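Cell wall surface anchor family protein (Streptococcus pneumoniae, PDB 4OQ1) is an ancillary pilin, RrgC, that probably anchors the pneumococcal pilus, with two CnaB-type (prealbumin-like) domains following an N-terminal domain. Local coordinates at residues A[109-114]-A[122-127]; A[176-181]-A[217-222]. The protein carries 3 engineered substitutions. All blocks are in the same frame, centred on the assembly; numbering follows the deposited sequence.

Contact 1 of 2, residues A[109-114]-A[122-127]; sequences YVRSII and PAEFLF
V110 and F125 form an antiparallel hydrogen-bonded pair, with V110 N giving to F125 O at 2.9 Å and F125 N giving back to V110 O. The ladder belongs to strands 106-110 and 120-129 of the N-terminal domain's sheet and is interrupted by a beta bulge: the register slips by one before S112 meets P122. Within the slip A123 N still bonds R111 O at 3.1 Å. Beside the ladder, E124 OE2 sits over one face of the R111 guanidinium, 3.7 Å from NH2, a long salt bridge of charges alone. The R111 chain, bent at chi3 (92°), brings NH1 to Y109 OH at 2.8 Å. One water joins Y109 OH, over a rather short link, to E124 OE1, another R111 O to E124 OE2; E124 OE1 also bonds H74 ND1, its strongest polar partner, and R111 NH2 bonds H74 O. The face of V110 and F125 is apolar. F125 lays its ring under V110, whose CB stands 4.0 Å from the centroid in a CH-pi contact, and I113 CD1 reaches both A123 CB and the F125 ring, near L32 of strand 28-33. Farther along, V110 CG2 meets the edge of the F127 ring, 3.6 Å from CE2.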
loop_
_atom_site.group_PDB
_atom_site.type_symbol
_atom_site.label_atom_id
_atom_site.label_comp_id
_atom_site.label_asym_id
_atom_site.label_seq_id
_atom_site.Cartn_x
_atom_site.Cartn_y
_atom_site.Cartn_z
ATOM N N TYR A 109 -24.423 -9.550 29.796
ATOM C CA TYR A 109 -23.236 -8.771 29.585
ATOM C C TYR A 109 -22.496 -9.358 28.387
ATOM O O TYR A 109 -22.353 -10.593 28.271
ATOM C CB TYR A 109 -22.319 -8.936 30.839
ATOM C CG TYR A 109 -20.974 -8.354 30.743
ATOM C CD1 TYR A 109 -20.788 -6.986 30.487
ATOM C CD2 TYR A 109 -19.860 -9.101 31.077
ATOM C CE1 TYR A 109 -19.488 -6.433 30.418
ATOM C CE2 TYR A 109 -18.589 -8.582 30.975
ATOM C CZ TYR A 109 -18.381 -7.231 30.717
ATOM O OH TYR A 109 -17.129 -6.635 30.715
ATOM N N VAL A 110 -21.992 -8.480 27.524
ATOM C CA VAL A 110 -21.195 -8.860 26.301
ATOM C C VAL A 110 -19.827 -8.170 26.400
ATOM O O VAL A 110 -19.732 -7.033 26.874
ATOM C CB VAL A 110 -21.888 -8.390 25.027
ATOM C CG1 VAL A 110 -21.092 -8.663 23.747
ATOM C CG2 VAL A 110 -23.277 -8.993 24.960
ATOM N N ARG A 111 -18.796 -8.915 26.057
ATOM C CA ARG A 111 -17.450 -8.410 25.928
ATOM C C ARG A 111 -16.880 -8.352 24.516
ATOM O O ARG A 111 -15.957 -7.573 24.237
ATOM C CB ARG A 111 -16.553 -9.293 26.753
ATOM C CG ARG A 111 -16.369 -8.740 28.165
ATOM C CD ARG A 111 -15.346 -9.490 29.010
ATOM N NE ARG A 111 -14.014 -8.916 28.906
ATOM C CZ ARG A 111 -13.589 -7.891 29.622
ATOM N NH1 ARG A 111 -14.410 -7.303 30.483
ATOM N NH2 ARG A 111 -12.334 -7.478 29.510
ATOM N N SER A 112 -17.393 -9.194 23.631
ATOM C CA SER A 112 -16.982 -9.279 22.250
ATOM C C SER A 112 -18.156 -9.615 21.340
ATOM O O SER A 112 -18.904 -10.532 21.653
ATOM C CB SER A 112 -16.026 -10.513 22.153
ATOM O OG SER A 112 -15.458 -10.622 20.862
ATOM N N ILE A 113 -18.309 -8.908 20.227
ATOM C CA ILE A 113 -19.287 -9.251 19.195
ATOM C C ILE A 113 -18.664 -10.244 18.194
ATOM O O ILE A 113 -19.346 -11.164 17.790
ATOM C CB ILE A 113 -19.789 -8.051 18.520
ATOM C CG1 ILE A 113 -20.519 -7.235 19.570
ATOM C CG2 ILE A 113 -20.728 -8.398 17.353
ATOM C CD1 ILE A 113 -21.116 -5.941 19.123
ATOM N N ILE A 114 -17.379 -10.090 17.889
ATOM C CA ILE A 114 -16.722 -10.923 16.890
ATOM C C ILE A 114 -15.286 -11.109 17.258
ATOM O O ILE A 114 -14.592 -10.175 17.633
ATOM C CB ILE A 114 -16.649 -10.227 15.514
ATOM C CG1 ILE A 114 -18.007 -9.838 15.021
ATOM C CG2 ILE A 114 -15.974 -11.156 14.504
ATOM C CD1 ILE A 114 -17.972 -9.197 13.656
ATOM N N PRO A 122 -14.396 -6.108 19.586
ATOM C CA PRO A 122 -14.657 -6.018 21.011
ATOM C C PRO A 122 -15.629 -4.929 21.318
ATOM O O PRO A 122 -15.589 -3.871 20.738
ATOM C CB PRO A 122 -13.290 -5.761 21.611
ATOM C CG PRO A 122 -12.489 -5.223 20.501
ATOM C CD PRO A 122 -13.025 -5.711 19.239
ATOM N N ALA A 123 -16.463 -5.198 22.313
ATOM C CA ALA A 123 -17.540 -4.345 22.692
ATOM C C ALA A 123 -18.106 -4.779 24.078
ATOM O O ALA A 123 -18.566 -5.876 24.248
ATOM C CB ALA A 123 -18.619 -4.399 21.638
ATOM N N GLU A 124 -18.123 -3.866 25.012
ATOM C CA GLU A 124 -18.579 -4.113 26.317
ATOM C C GLU A 124 -19.834 -3.396 26.621
ATOM O O GLU A 124 -19.803 -2.153 26.724
ATOM C CB GLU A 124 -17.543 -3.696 27.274
ATOM C CG GLU A 124 -16.280 -4.583 27.076
ATOM C CD GLU A 124 -15.077 -4.152 27.963
ATOM O OE1 GLU A 124 -15.232 -3.285 28.832
ATOM O OE2 GLU A 124 -13.989 -4.730 27.756
ATOM N N PHE A 125 -20.918 -4.168 26.778
ATOM C CA PHE A 125 -22.188 -3.543 27.090
ATOM C C PHE A 125 -23.123 -4.524 27.773
ATOM O O PHE A 125 -22.885 -5.772 27.786
ATOM C CB PHE A 125 -22.844 -2.966 25.827
ATOM C CG PHE A 125 -23.059 -3.973 24.734
ATOM C CD1 PHE A 125 -22.049 -4.374 23.859
ATOM C CD2 PHE A 125 -24.300 -4.561 24.580
ATOM C CE1 PHE A 125 -22.300 -5.337 22.913
ATOM C CE2 PHE A 125 -24.540 -5.493 23.617
ATOM C CZ PHE A 125 -23.559 -5.854 22.752
ATOM N N LEU A 126 -24.261 -4.001 28.208
ATOM C CA LEU A 126 -25.285 -4.869 28.722
ATOM C C LEU A 126 -26.458 -4.691 27.819
ATOM O O LEU A 126 -26.632 -3.634 27.237
ATOM C CB LEU A 126 -25.759 -4.390 30.111
ATOM C CG LEU A 126 -24.878 -4.345 31.340
ATOM C CD1 LEU A 126 -25.702 -4.073 32.577
ATOM C CD2 LEU A 126 -24.192 -5.652 31.474
ATOM N N PHE A 127 -27.226 -5.736 27.719
ATOM C CA PHE A 127 -28.577 -5.614 27.199
ATOM C C PHE A 127 -29.631 -6.368 28.054
ATOM O O PHE A 127 -29.347 -7.404 28.619
ATOM C CB PHE A 127 -28.614 -6.008 25.703
ATOM C CG PHE A 127 -28.364 -7.448 25.391
ATOM C CD1 PHE A 127 -29.419 -8.359 25.311
ATOM C CD2 PHE A 127 -27.073 -7.913 25.264
ATOM C CE1 PHE A 127 -29.220 -9.685 24.958
ATOM C CE2 PHE A 127 -26.835 -9.261 24.978
ATOM C CZ PHE A 127 -27.894 -10.150 24.850
HETATM O O HOH W 1 -17.081 -4.119 30.801
HETATM O O HOH W 2 -13.765 -6.190 25.303
#

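Contact 2 of 2, residues A[176-181]-A[217-222]; sequences DVSAAA and NYRFKE. Engineered in segment 176-181: A179 (natural residue Glu), A180 (natural residue Lys), A181 (natural residue Glu).
R219 reaches out from strand 217-222 and grips D176, the residue just ahead of strand 177-181, with both terminal nitrogens. NH1 and NH2 converge on the backbone D176 O, at 3.0 Å from NH1, from the same face of its carbonyl and with the oxygen close to the guanidinium plane. NH2 also holds the carboxylate, 3.1 Å from D176 OD1, in a salt bridge met nearly along the C-O axis; the carboxylate is turned 67° from the guanidinium. Because CG of R219 lies anti to the backbone N (chi1 -178°) and the chain bends at chi3, the edge of its guanidinium is brought to the carbonyl oxygen. A second salt bridge, from NE to D237 of strand 235-240, helps fix the rotation of the buried arginine. This R219 end, with S178 OG 3.7 Å from R219 CD, is the tighter part. The solvent side holds the D176 carboxylate and K221: D176 is exposed and poorly ordered, so the grip on its carboxylate is probably less firm than the numbers suggest. K221 NZ stays 4.2 Å from S178 OG; a water lies between them, its link to S178 OG doubtfully short, and the lysine has its own salt bridge to D235. The two strand axes run at 90° and 8.3 Å apart; both strands pair with strand 167-174 in a curled antiparallel sheet, consistent with the prealbumin-like (CnaB) fold of this middle domain.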
loop_
_atom_site.group_PDB
_atom_site.type_symbol
_atom_site.label_atom_id
_atom_site.label_comp_id
_atom_site.label_asym_id
_atom_site.label_seq_id
_atom_site.Cartn_x
_atom_site.Cartn_y
_atom_site.Cartn_z
ATOM N N ASP A 176 16.183 -10.620 8.664
ATOM C CA ASP A 176 16.683 -9.811 7.525
ATOM C C ASP A 176 16.051 -9.987 6.121
ATOM O O ASP A 176 16.304 -9.188 5.202
ATOM C CB ASP A 176 18.212 -9.962 7.395
ATOM C CG ASP A 176 18.885 -8.756 6.718
ATOM O OD1 ASP A 176 18.202 -7.856 6.167
ATOM O OD2 ASP A 176 20.136 -8.710 6.731
ATOM N N VAL A 177 15.245 -11.029 5.928
ATOM C CA VAL A 177 14.758 -11.363 4.599
ATOM C C VAL A 177 13.359 -10.781 4.509
ATOM O O VAL A 177 12.641 -10.849 5.486
ATOM C CB VAL A 177 14.673 -12.876 4.505
ATOM C CG1 VAL A 177 13.767 -13.325 3.363
ATOM C CG2 VAL A 177 16.060 -13.501 4.516
ATOM N N SER A 178 12.987 -10.275 3.368
ATOM C CA SER A 178 11.596 -9.883 3.064
ATOM C C SER A 178 10.683 -11.122 3.082
ATOM O O SER A 178 10.635 -11.973 2.139
ATOM C CB SER A 178 11.527 -9.139 1.726
ATOM O OG SER A 178 12.235 -7.888 1.846
ATOM N N ALA A 179 10.025 -11.303 4.200
ATOM C CA ALA A 179 9.317 -12.567 4.396
ATOM C C ALA A 179 7.947 -12.675 3.674
ATOM O O ALA A 179 7.504 -13.740 3.284
ATOM C CB ALA A 179 9.140 -12.800 5.881
ATOM N N ALA A 180 7.236 -11.573 3.563
ATOM C CA ALA A 180 5.943 -11.629 2.959
ATOM C C ALA A 180 5.521 -10.270 2.575
ATOM O O ALA A 180 5.836 -9.274 3.294
ATOM C CB ALA A 180 4.944 -12.120 3.981
ATOM N N ALA A 181 4.716 -10.218 1.519
ATOM C CA ALA A 181 3.938 -9.006 1.250
ATOM C C ALA A 181 2.809 -8.925 2.271
ATOM O O ALA A 181 2.060 -9.897 2.525
ATOM C CB ALA A 181 3.430 -8.974 -0.199
ATOM N N ASN A 217 9.081 -6.346 12.433
ATOM C CA ASN A 217 10.045 -5.678 11.549
ATOM C C ASN A 217 9.468 -5.631 10.146
ATOM O O ASN A 217 8.898 -6.620 9.658
ATOM C CB ASN A 217 11.351 -6.428 11.510
ATOM C CG ASN A 217 12.066 -6.368 12.839
ATOM O OD1 ASN A 217 12.347 -5.298 13.322
ATOM N ND2 ASN A 217 12.300 -7.530 13.459
ATOM N N TYR A 218 9.550 -4.416 9.571
ATOM C CA TYR A 218 8.953 -4.161 8.245
ATOM C C TYR A 218 9.974 -3.411 7.365
ATOM O O TYR A 218 10.913 -2.834 7.859
ATOM C CB TYR A 218 7.619 -3.332 8.348
ATOM C CG TYR A 218 6.540 -4.107 9.039
ATOM C CD1 TYR A 218 6.402 -4.006 10.423
ATOM C CD2 TYR A 218 5.733 -4.996 8.350
ATOM C CE1 TYR A 218 5.462 -4.736 11.085
ATOM C CE2 TYR A 218 4.793 -5.792 9.006
ATOM C CZ TYR A 218 4.640 -5.635 10.392
ATOM O OH TYR A 218 3.649 -6.363 11.064
ATOM N N ARG A 219 9.653 -3.364 6.071
ATOM C CA ARG A 219 10.463 -2.671 5.070
ATOM C C ARG A 219 9.510 -2.073 4.020
ATOM O O ARG A 219 8.624 -2.780 3.500
ATOM C CB ARG A 219 11.300 -3.734 4.492
ATOM C CG ARG A 219 12.300 -3.395 3.460
ATOM C CD ARG A 219 13.177 -4.666 3.406
ATOM N NE ARG A 219 14.156 -4.854 4.477
ATOM C CZ ARG A 219 14.877 -5.977 4.619
ATOM N NH1 ARG A 219 14.651 -7.015 3.862
ATOM N NH2 ARG A 219 15.757 -6.127 5.575
ATOM N N PHE A 220 9.696 -0.767 3.760
ATOM C CA PHE A 220 9.031 -0.099 2.675
ATOM C C PHE A 220 9.992 -0.073 1.444
ATOM O O PHE A 220 11.096 0.451 1.553
ATOM C CB PHE A 220 8.636 1.319 3.069
ATOM C CG PHE A 220 7.466 1.422 3.927
ATOM C CD1 PHE A 220 6.230 1.730 3.391
ATOM C CD2 PHE A 220 7.593 1.401 5.321
ATOM C CE1 PHE A 220 5.121 1.884 4.217
ATOM C CE2 PHE A 220 6.480 1.586 6.139
ATOM C CZ PHE A 220 5.253 1.810 5.581
ATOM N N LYS A 221 9.592 -0.706 0.330
ATOM C CA LYS A 221 10.390 -0.765 -0.861
ATOM C C LYS A 221 9.914 0.140 -1.915
ATOM O O LYS A 221 8.747 0.111 -2.269
ATOM C CB LYS A 221 10.417 -2.193 -1.436
ATOM C CG LYS A 221 10.602 -3.278 -0.429
ATOM C CD LYS A 221 10.567 -4.635 -1.122
ATOM C CE LYS A 221 11.720 -4.899 -2.062
ATOM N NZ LYS A 221 12.938 -5.070 -1.230
ATOM N N GLU A 222 10.806 0.994 -2.423
ATOM C CA GLU A 222 10.384 2.048 -3.384
ATOM C C GLU A 222 10.289 1.521 -4.826
ATOM O O GLU A 222 11.146 1.807 -5.668
ATOM C CB GLU A 222 11.318 3.247 -3.321
ATOM C CG GLU A 222 10.823 4.407 -4.118
ATOM C CD GLU A 222 11.569 5.719 -3.821
ATOM O OE1 GLU A 222 12.366 5.770 -2.893
ATOM O OE2 GLU A 222 11.372 6.662 -4.616
HETATM O O HOH W 3 13.927 -6.876 0.438
#

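Contact 1 and contact 2 lie in successive domains, their centres 37 Å apart and their nearest atoms about 19 Å apart, so neither touches the other. Contact 1 joins neighbouring strands through main-chain bonds and is partly buried, with aromatic and aliphatic packing on one face and a charged, watered edge; it buries 537 Å². Contact 2 is a surface contact of 163 Å² between strands that are not neighbours, and its hold is almost wholly polar, resting on one arginine. Each has an arginine facing an acid, but E124 OE2 hovers over the R111 face with no N-H aimed at it, whereas R219 points its N-H groups at D176.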